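Local coordinates for protein bacterial leucyl aminopeptidase (Legionella pneumophila, PDB 6ESL) that probably removes N-terminal residues, leucine among them, from peptides as a secreted zinc-dependent M28 aminopeptidase that takes part in nutrient acquisition during intracellular infection of amoebas, at residues B[111-116]-B[306-311]; B[118-123]-B[386-391]. All blocks are in the same frame, centred on the assembly; numbering follows the deposited sequence.

Contact 1 (B[111-116]-B[306-311]); sequences DVYEIK and RDLSNY
Tyr-113 and Tyr-311 carry most of this contact, in which an extended linker is laid against the first turns of helix 306-320. Their rings are neither stacked nor edge-to-face: the centroids lie 5.5 Å apart and the planes are inclined by 32°. They meet through a CH-pi contact, with Tyr-113 CB over one face of the Tyr-311 ring, 3.6 Å from its centroid and displaced toward the CG and CD1 side. A second CH-pi contact is made by Leu-308, whose CD1 methyl covers one face of the Tyr-113 ring at 4.0 Å from the centroid. Asp-307 CB meets the same ring in its plane, at the CE2 edge, 3.9 Å from Tyr-113 CE2. Farther along, Ile-115 CG1 touches Tyr-311 CE1 at 4.1 Å.

The polar part is one hydrogen bond, from Tyr-311 OH to Glu-114 O at 2.9 Å. The phenol comes in from above the carbonyl plane, 58° out of it, instead of along a lone pair. With CG trans to the backbone N (chi1 -174°), the Tyr-311 ring reaches out from the helix to the linker backbone. The carboxylate of Asp-307 turns to another partner, a salt bridge with Arg-328 of the second subunit, so this helix start also lies at the dimer interface.

Helix 373-391 touches both tyrosines through Leu-390 and Leu-308 through Phe-386, while Leu-308 also reaches Ala-347 of strand 346-350 in the central mixed sheet.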
loop_
_atom_site.group_PDB
_atom_site.type_symbol
_atom_site.label_atom_id
_atom_site.label_comp_id
_atom_site.label_asym_id
_atom_site.label_seq_id
_atom_site.Cartn_x
_atom_site.Cartn_y
_atom_site.Cartn_z
ATOM N N ASP B 111 -1.209 -7.184 16.278
ATOM C CA ASP B 111 0.097 -7.735 15.891
ATOM C C ASP B 111 0.487 -7.195 14.509
ATOM O O ASP B 111 -0.333 -7.085 13.615
ATOM C CB ASP B 111 0.111 -9.270 15.822
ATOM C CG ASP B 111 -0.039 -9.938 17.177
ATOM O OD1 ASP B 111 0.379 -9.372 18.203
ATOM O OD2 ASP B 111 -0.552 -11.058 17.210
ATOM N N VAL B 112 1.766 -6.931 14.341
ATOM C CA VAL B 112 2.290 -6.349 13.141
ATOM C C VAL B 112 3.266 -7.312 12.466
ATOM O O VAL B 112 3.929 -8.083 13.154
ATOM C CB VAL B 112 2.945 -5.022 13.566
ATOM C CG1 VAL B 112 3.951 -4.500 12.591
ATOM C CG2 VAL B 112 1.878 -3.994 13.864
ATOM N N TYR B 113 3.319 -7.336 11.143
ATOM C CA TYR B 113 4.267 -8.206 10.507
ATOM C C TYR B 113 5.601 -7.564 10.859
ATOM O O TYR B 113 5.811 -6.406 10.601
ATOM C CB TYR B 113 4.056 -8.261 8.983
ATOM C CG TYR B 113 2.723 -8.783 8.507
ATOM C CD1 TYR B 113 2.361 -10.094 8.688
ATOM C CD2 TYR B 113 1.837 -7.969 7.857
ATOM C CE1 TYR B 113 1.145 -10.561 8.259
ATOM C CE2 TYR B 113 0.621 -8.424 7.426
ATOM C CZ TYR B 113 0.274 -9.725 7.625
ATOM O OH TYR B 113 -0.931 -10.174 7.207
ATOM N N GLU B 114 6.523 -8.324 11.418
ATOM C CA GLU B 114 7.805 -7.756 11.807
ATOM C C GLU B 114 8.904 -8.701 11.470
ATOM O O GLU B 114 8.667 -9.868 11.254
ATOM C CB GLU B 114 7.858 -7.489 13.327
ATOM C CG GLU B 114 6.638 -6.737 13.885
ATOM C CD GLU B 114 6.734 -6.461 15.393
ATOM O OE1 GLU B 114 6.410 -7.322 16.251
ATOM O OE2 GLU B 114 7.108 -5.314 15.704
ATOM N N ILE B 115 10.093 -8.162 11.466
ATOM C CA ILE B 115 11.335 -8.905 11.256
ATOM C C ILE B 115 11.952 -9.169 12.647
ATOM O O ILE B 115 12.336 -8.229 13.330
ATOM C CB ILE B 115 12.325 -8.058 10.396
ATOM C CG1 ILE B 115 11.699 -7.896 8.967
ATOM C CG2 ILE B 115 13.744 -8.620 10.512
ATOM C CD1 ILE B 115 12.305 -6.920 7.989
ATOM N N LYS B 116 11.944 -10.432 13.054
ATOM C CA LYS B 116 12.364 -10.882 14.381
ATOM C C LYS B 116 13.083 -12.153 14.321
ATOM O O LYS B 116 13.225 -12.781 15.347
ATOM C CB LYS B 116 11.172 -11.210 15.241
ATOM C CG LYS B 116 10.148 -10.119 15.443
ATOM C CD LYS B 116 9.052 -10.695 16.319
ATOM C CE LYS B 116 8.308 -9.621 17.102
ATOM N NZ LYS B 116 8.083 -10.011 18.532
ATOM N N ARG B 306 -2.486 -4.748 1.521
ATOM C CA ARG B 306 -1.590 -3.635 1.724
ATOM C C ARG B 306 -0.526 -3.851 2.770
ATOM O O ARG B 306 0.674 -3.634 2.484
ATOM C CB ARG B 306 -2.446 -2.365 2.010
ATOM C CG ARG B 306 -1.617 -1.167 2.499
ATOM C CD ARG B 306 -2.473 0.063 2.623
ATOM N NE ARG B 306 -1.609 1.256 2.497
ATOM C CZ ARG B 306 -2.076 2.516 2.481
ATOM N NH1 ARG B 306 -3.401 2.767 2.541
ATOM N NH2 ARG B 306 -1.227 3.528 2.445
ATOM N N ASP B 307 -0.873 -4.278 3.983
ATOM C CA ASP B 307 0.145 -4.532 4.989
ATOM C C ASP B 307 1.095 -5.663 4.626
ATOM O O ASP B 307 2.268 -5.583 4.851
ATOM C CB ASP B 307 -0.450 -4.795 6.375
ATOM C CG ASP B 307 -1.074 -3.560 6.994
ATOM O OD1 ASP B 307 -0.826 -2.429 6.524
ATOM O OD2 ASP B 307 -1.823 -3.731 7.974
ATOM N N LEU B 308 0.568 -6.755 4.045
ATOM C CA LEU B 308 1.488 -7.869 3.706
ATOM C C LEU B 308 2.464 -7.458 2.588
ATOM O O LEU B 308 3.639 -7.832 2.611
ATOM C CB LEU B 308 0.675 -9.112 3.323
ATOM C CG LEU B 308 1.516 -10.393 3.130
ATOM C CD1 LEU B 308 2.135 -10.812 4.428
ATOM C CD2 LEU B 308 0.641 -11.501 2.559
ATOM N N SER B 309 1.985 -6.653 1.649
ATOM C CA SER B 309 2.785 -6.125 0.526
ATOM C C SER B 309 3.899 -5.235 1.017
ATOM O O SER B 309 5.105 -5.410 0.652
ATOM C CB SER B 309 1.940 -5.400 -0.502
ATOM O OG SER B 309 0.895 -6.214 -1.020
ATOM N N ASN B 310 3.551 -4.350 1.926
ATOM C CA ASN B 310 4.594 -3.541 2.620
ATOM C C ASN B 310 5.602 -4.383 3.364
ATOM O O ASN B 310 6.789 -4.090 3.326
ATOM C CB ASN B 310 3.975 -2.540 3.620
ATOM C CG ASN B 310 3.171 -1.407 2.941
ATOM O OD1 ASN B 310 3.381 -1.085 1.757
ATOM N ND2 ASN B 310 2.310 -0.716 3.757
ATOM N N TYR B 311 5.146 -5.430 4.022
ATOM C CA TYR B 311 6.056 -6.338 4.674
ATOM C C TYR B 311 7.052 -7.034 3.669
ATOM O O TYR B 311 8.242 -7.140 3.928
ATOM C CB TYR B 311 5.286 -7.410 5.465
ATOM C CG TYR B 311 6.150 -8.279 6.268
ATOM C CD1 TYR B 311 6.937 -7.757 7.295
ATOM C CD2 TYR B 311 6.157 -9.667 6.072
ATOM C CE1 TYR B 311 7.735 -8.608 8.076
ATOM C CE2 TYR B 311 6.965 -10.503 6.789
ATOM C CZ TYR B 311 7.730 -9.999 7.812
ATOM O OH TYR B 311 8.523 -10.836 8.556
#

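Contact 2 (B[118-123]-B[386-391])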
loop_
_atom_site.group_PDB
_atom_site.type_symbol
_atom_site.label_atom_id
_atom_site.label_comp_id
_atom_site.label_asym_id
_atom_site.label_seq_id
_atom_site.Cartn_x
_atom_site.Cartn_y
_atom_site.Cartn_z
ATOM N N GLU B 118 16.114 -12.798 12.291
ATOM C CA GLU B 118 17.325 -12.593 11.497
ATOM C C GLU B 118 18.262 -13.731 11.417
ATOM O O GLU B 118 18.651 -14.083 10.319
ATOM C CB GLU B 118 18.111 -11.387 11.987
ATOM C CG GLU B 118 17.554 -10.143 11.355
ATOM C CD GLU B 118 18.299 -8.912 11.717
ATOM O OE1 GLU B 118 19.477 -8.851 11.290
ATOM O OE2 GLU B 118 17.685 -8.044 12.389
ATOM N N GLU B 119 18.677 -14.286 12.561
ATOM C CA GLU B 119 19.696 -15.327 12.493
ATOM C C GLU B 119 19.211 -16.571 11.756
ATOM O O GLU B 119 19.949 -17.073 10.895
ATOM C CB GLU B 119 20.273 -15.711 13.878
ATOM C CG GLU B 119 21.086 -14.592 14.534
ATOM C CD GLU B 119 21.583 -14.958 15.921
ATOM O OE1 GLU B 119 21.138 -16.012 16.460
ATOM O OE2 GLU B 119 22.445 -14.220 16.455
ATOM N N GLU B 120 17.995 -17.026 12.048
ATOM C CA GLU B 120 17.432 -18.202 11.389
ATOM C C GLU B 120 17.255 -17.990 9.883
ATOM O O GLU B 120 17.542 -18.885 9.088
ATOM C CB GLU B 120 16.094 -18.582 12.025
ATOM C CG GLU B 120 15.418 -19.781 11.380
ATOM C CD GLU B 120 14.093 -20.123 12.032
ATOM O OE1 GLU B 120 13.716 -19.442 13.009
ATOM O OE2 GLU B 120 13.428 -21.073 11.568
ATOM N N VAL B 121 16.782 -16.807 9.497
ATOM C CA VAL B 121 16.587 -16.477 8.058
ATOM C C VAL B 121 17.922 -16.426 7.314
ATOM O O VAL B 121 18.128 -17.085 6.275
ATOM C CB VAL B 121 15.890 -15.102 7.888
ATOM C CG1 VAL B 121 15.883 -14.699 6.418
ATOM C CG2 VAL B 121 14.452 -15.139 8.403
ATOM N N ASN B 122 18.874 -15.701 7.901
ATOM C CA ASN B 122 20.176 -15.504 7.249
ATOM C C ASN B 122 20.931 -16.782 7.088
ATOM O O ASN B 122 21.590 -16.965 6.072
ATOM C CB ASN B 122 21.012 -14.392 7.928
ATOM C CG ASN B 122 20.578 -12.997 7.457
ATOM O OD1 ASN B 122 20.365 -12.784 6.260
ATOM N ND2 ASN B 122 20.385 -12.078 8.376
ATOM N N ALA B 123 20.762 -17.696 8.035
ATOM C CA ALA B 123 21.361 -19.051 7.905
ATOM C C ALA B 123 20.674 -19.882 6.858
ATOM O O ALA B 123 21.328 -20.600 6.068
ATOM C CB ALA B 123 21.333 -19.784 9.260
ATOM N N PHE B 386 10.014 -15.158 4.074
ATOM C CA PHE B 386 8.619 -15.067 4.363
ATOM C C PHE B 386 8.118 -16.260 5.207
ATOM O O PHE B 386 7.470 -16.091 6.222
ATOM C CB PHE B 386 7.874 -15.043 2.988
ATOM C CG PHE B 386 6.404 -14.831 3.042
ATOM C CD1 PHE B 386 5.888 -13.522 3.013
ATOM C CD2 PHE B 386 5.508 -15.897 3.026
ATOM C CE1 PHE B 386 4.496 -13.291 3.023
ATOM C CE2 PHE B 386 4.119 -15.669 3.037
ATOM C CZ PHE B 386 3.627 -14.363 3.049
ATOM N N ALA B 387 8.500 -17.466 4.808
ATOM C CA ALA B 387 8.094 -18.664 5.561
ATOM C C ALA B 387 8.624 -18.606 6.988
ATOM O O ALA B 387 7.833 -18.677 7.966
ATOM C CB ALA B 387 8.605 -19.927 4.884
ATOM N N ILE B 388 9.924 -18.425 7.112
ATOM C CA ILE B 388 10.536 -18.514 8.442
ATOM C C ILE B 388 10.042 -17.379 9.339
ATOM O O ILE B 388 9.653 -17.635 10.466
ATOM C CB ILE B 388 12.077 -18.603 8.358
ATOM C CG1 ILE B 388 12.516 -19.937 7.747
ATOM C CG2 ILE B 388 12.707 -18.381 9.719
ATOM C CD1 ILE B 388 13.948 -19.969 7.300
ATOM N N GLU B 389 10.003 -16.136 8.868
ATOM C CA GLU B 389 9.508 -15.065 9.722
ATOM C C GLU B 389 8.074 -15.274 10.180
ATOM O O GLU B 389 7.790 -15.101 11.360
ATOM C CB GLU B 389 9.564 -13.670 9.051
ATOM C CG GLU B 389 10.982 -13.109 8.975
ATOM C CD GLU B 389 11.482 -12.540 10.329
ATOM O OE1 GLU B 389 10.611 -12.325 11.236
ATOM O OE2 GLU B 389 12.745 -12.347 10.464
ATOM N N LEU B 390 7.167 -15.611 9.249
ATOM C CA LEU B 390 5.757 -15.609 9.605
ATOM C C LEU B 390 5.325 -16.912 10.328
ATOM O O LEU B 390 4.413 -16.897 11.161
ATOM C CB LEU B 390 4.907 -15.344 8.378
ATOM C CG LEU B 390 5.142 -13.945 7.738
ATOM C CD1 LEU B 390 4.283 -13.768 6.524
ATOM C CD2 LEU B 390 4.880 -12.825 8.709
ATOM N N ALA B 391 5.982 -18.016 10.011
ATOM C CA ALA B 391 5.632 -19.319 10.588
ATOM C C ALA B 391 6.235 -19.474 11.972
ATOM O O ALA B 391 5.805 -20.360 12.715
ATOM C CB ALA B 391 6.067 -20.460 9.679
#
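Glu-120 and Ile-388 meet where two helices pack nearly antiparallel on one flank of the M28 alpha/beta/alpha fold. The short helix 118-125 lies against the last turns of helix 373-391; the local axes come within 9.5 Å, with 158° between their N-to-C directions. Val-121 and Ile-388 have the nearest CA atoms across the pair.

From CB outward, Glu-120 meets the same methyl, Ile-388 CG2, at every step. Glu-120 CB is 4.1 Å from Ile-388 CG2. Glu-120 CG is 3.5 Å from Ile-388 CG2. The modelled distance of 3.2 Å between Glu-120 CD and Ile-388 CG2 is too short to be trusted in detail, so that closeness is doubtful. Beyond it, OE1 and OE2 both lie near CG2, and OE2 also approaches Ile-388 CG1. With chi1 trans (179°) and the chain extended beyond CG, the carboxylate is carried across the isoleucine branch; OE2 then finds a weak hydrogen bond with Thr-242 OG1.

Beside this pair, the side chains of Val-121 and Ile-388 slide past each other in opposite directions, with Val-121 CG2 3.9 Å from Ile-388 CG2. The Val-121 side chain crosses Glu-389 at about a right angle, its CG2 near Glu-389 CG and OE2. This buried acid bends at chi2 (-77°), bringing its carboxylate round to the start of helix 118-125. There OE2 accepts a hydrogen bond from His-117 N and is also hydrogen-bonded to Tyr-319 OH; these bonds would help to stabilise a buried negative charge. Glu-389 OE2 stops 3.9 Å short of Glu-118 N.

How the contacts relate
Both contacts draw on the chain from 111 to 123, which runs from the loop into helix 118-125, and fix it to the peptidase body. Contact 1 is partly buried and borders the second subunit; contact 2 is buried, farther from the chain centre, and touches no other chain. Aromatic faces and a phenol-to-carbonyl bond characterise the first, aliphatic branches and carboxylates the second. Their centres are about 13 Å apart and they meet at Glu-389: its OE1 is 2.9 Å from Lys-116 N, a probable hydrogen bond, and its CB packs against Tyr-311 OH. The loop segment thus meets helix 306-320, and the helix that follows it meets helix 373-391.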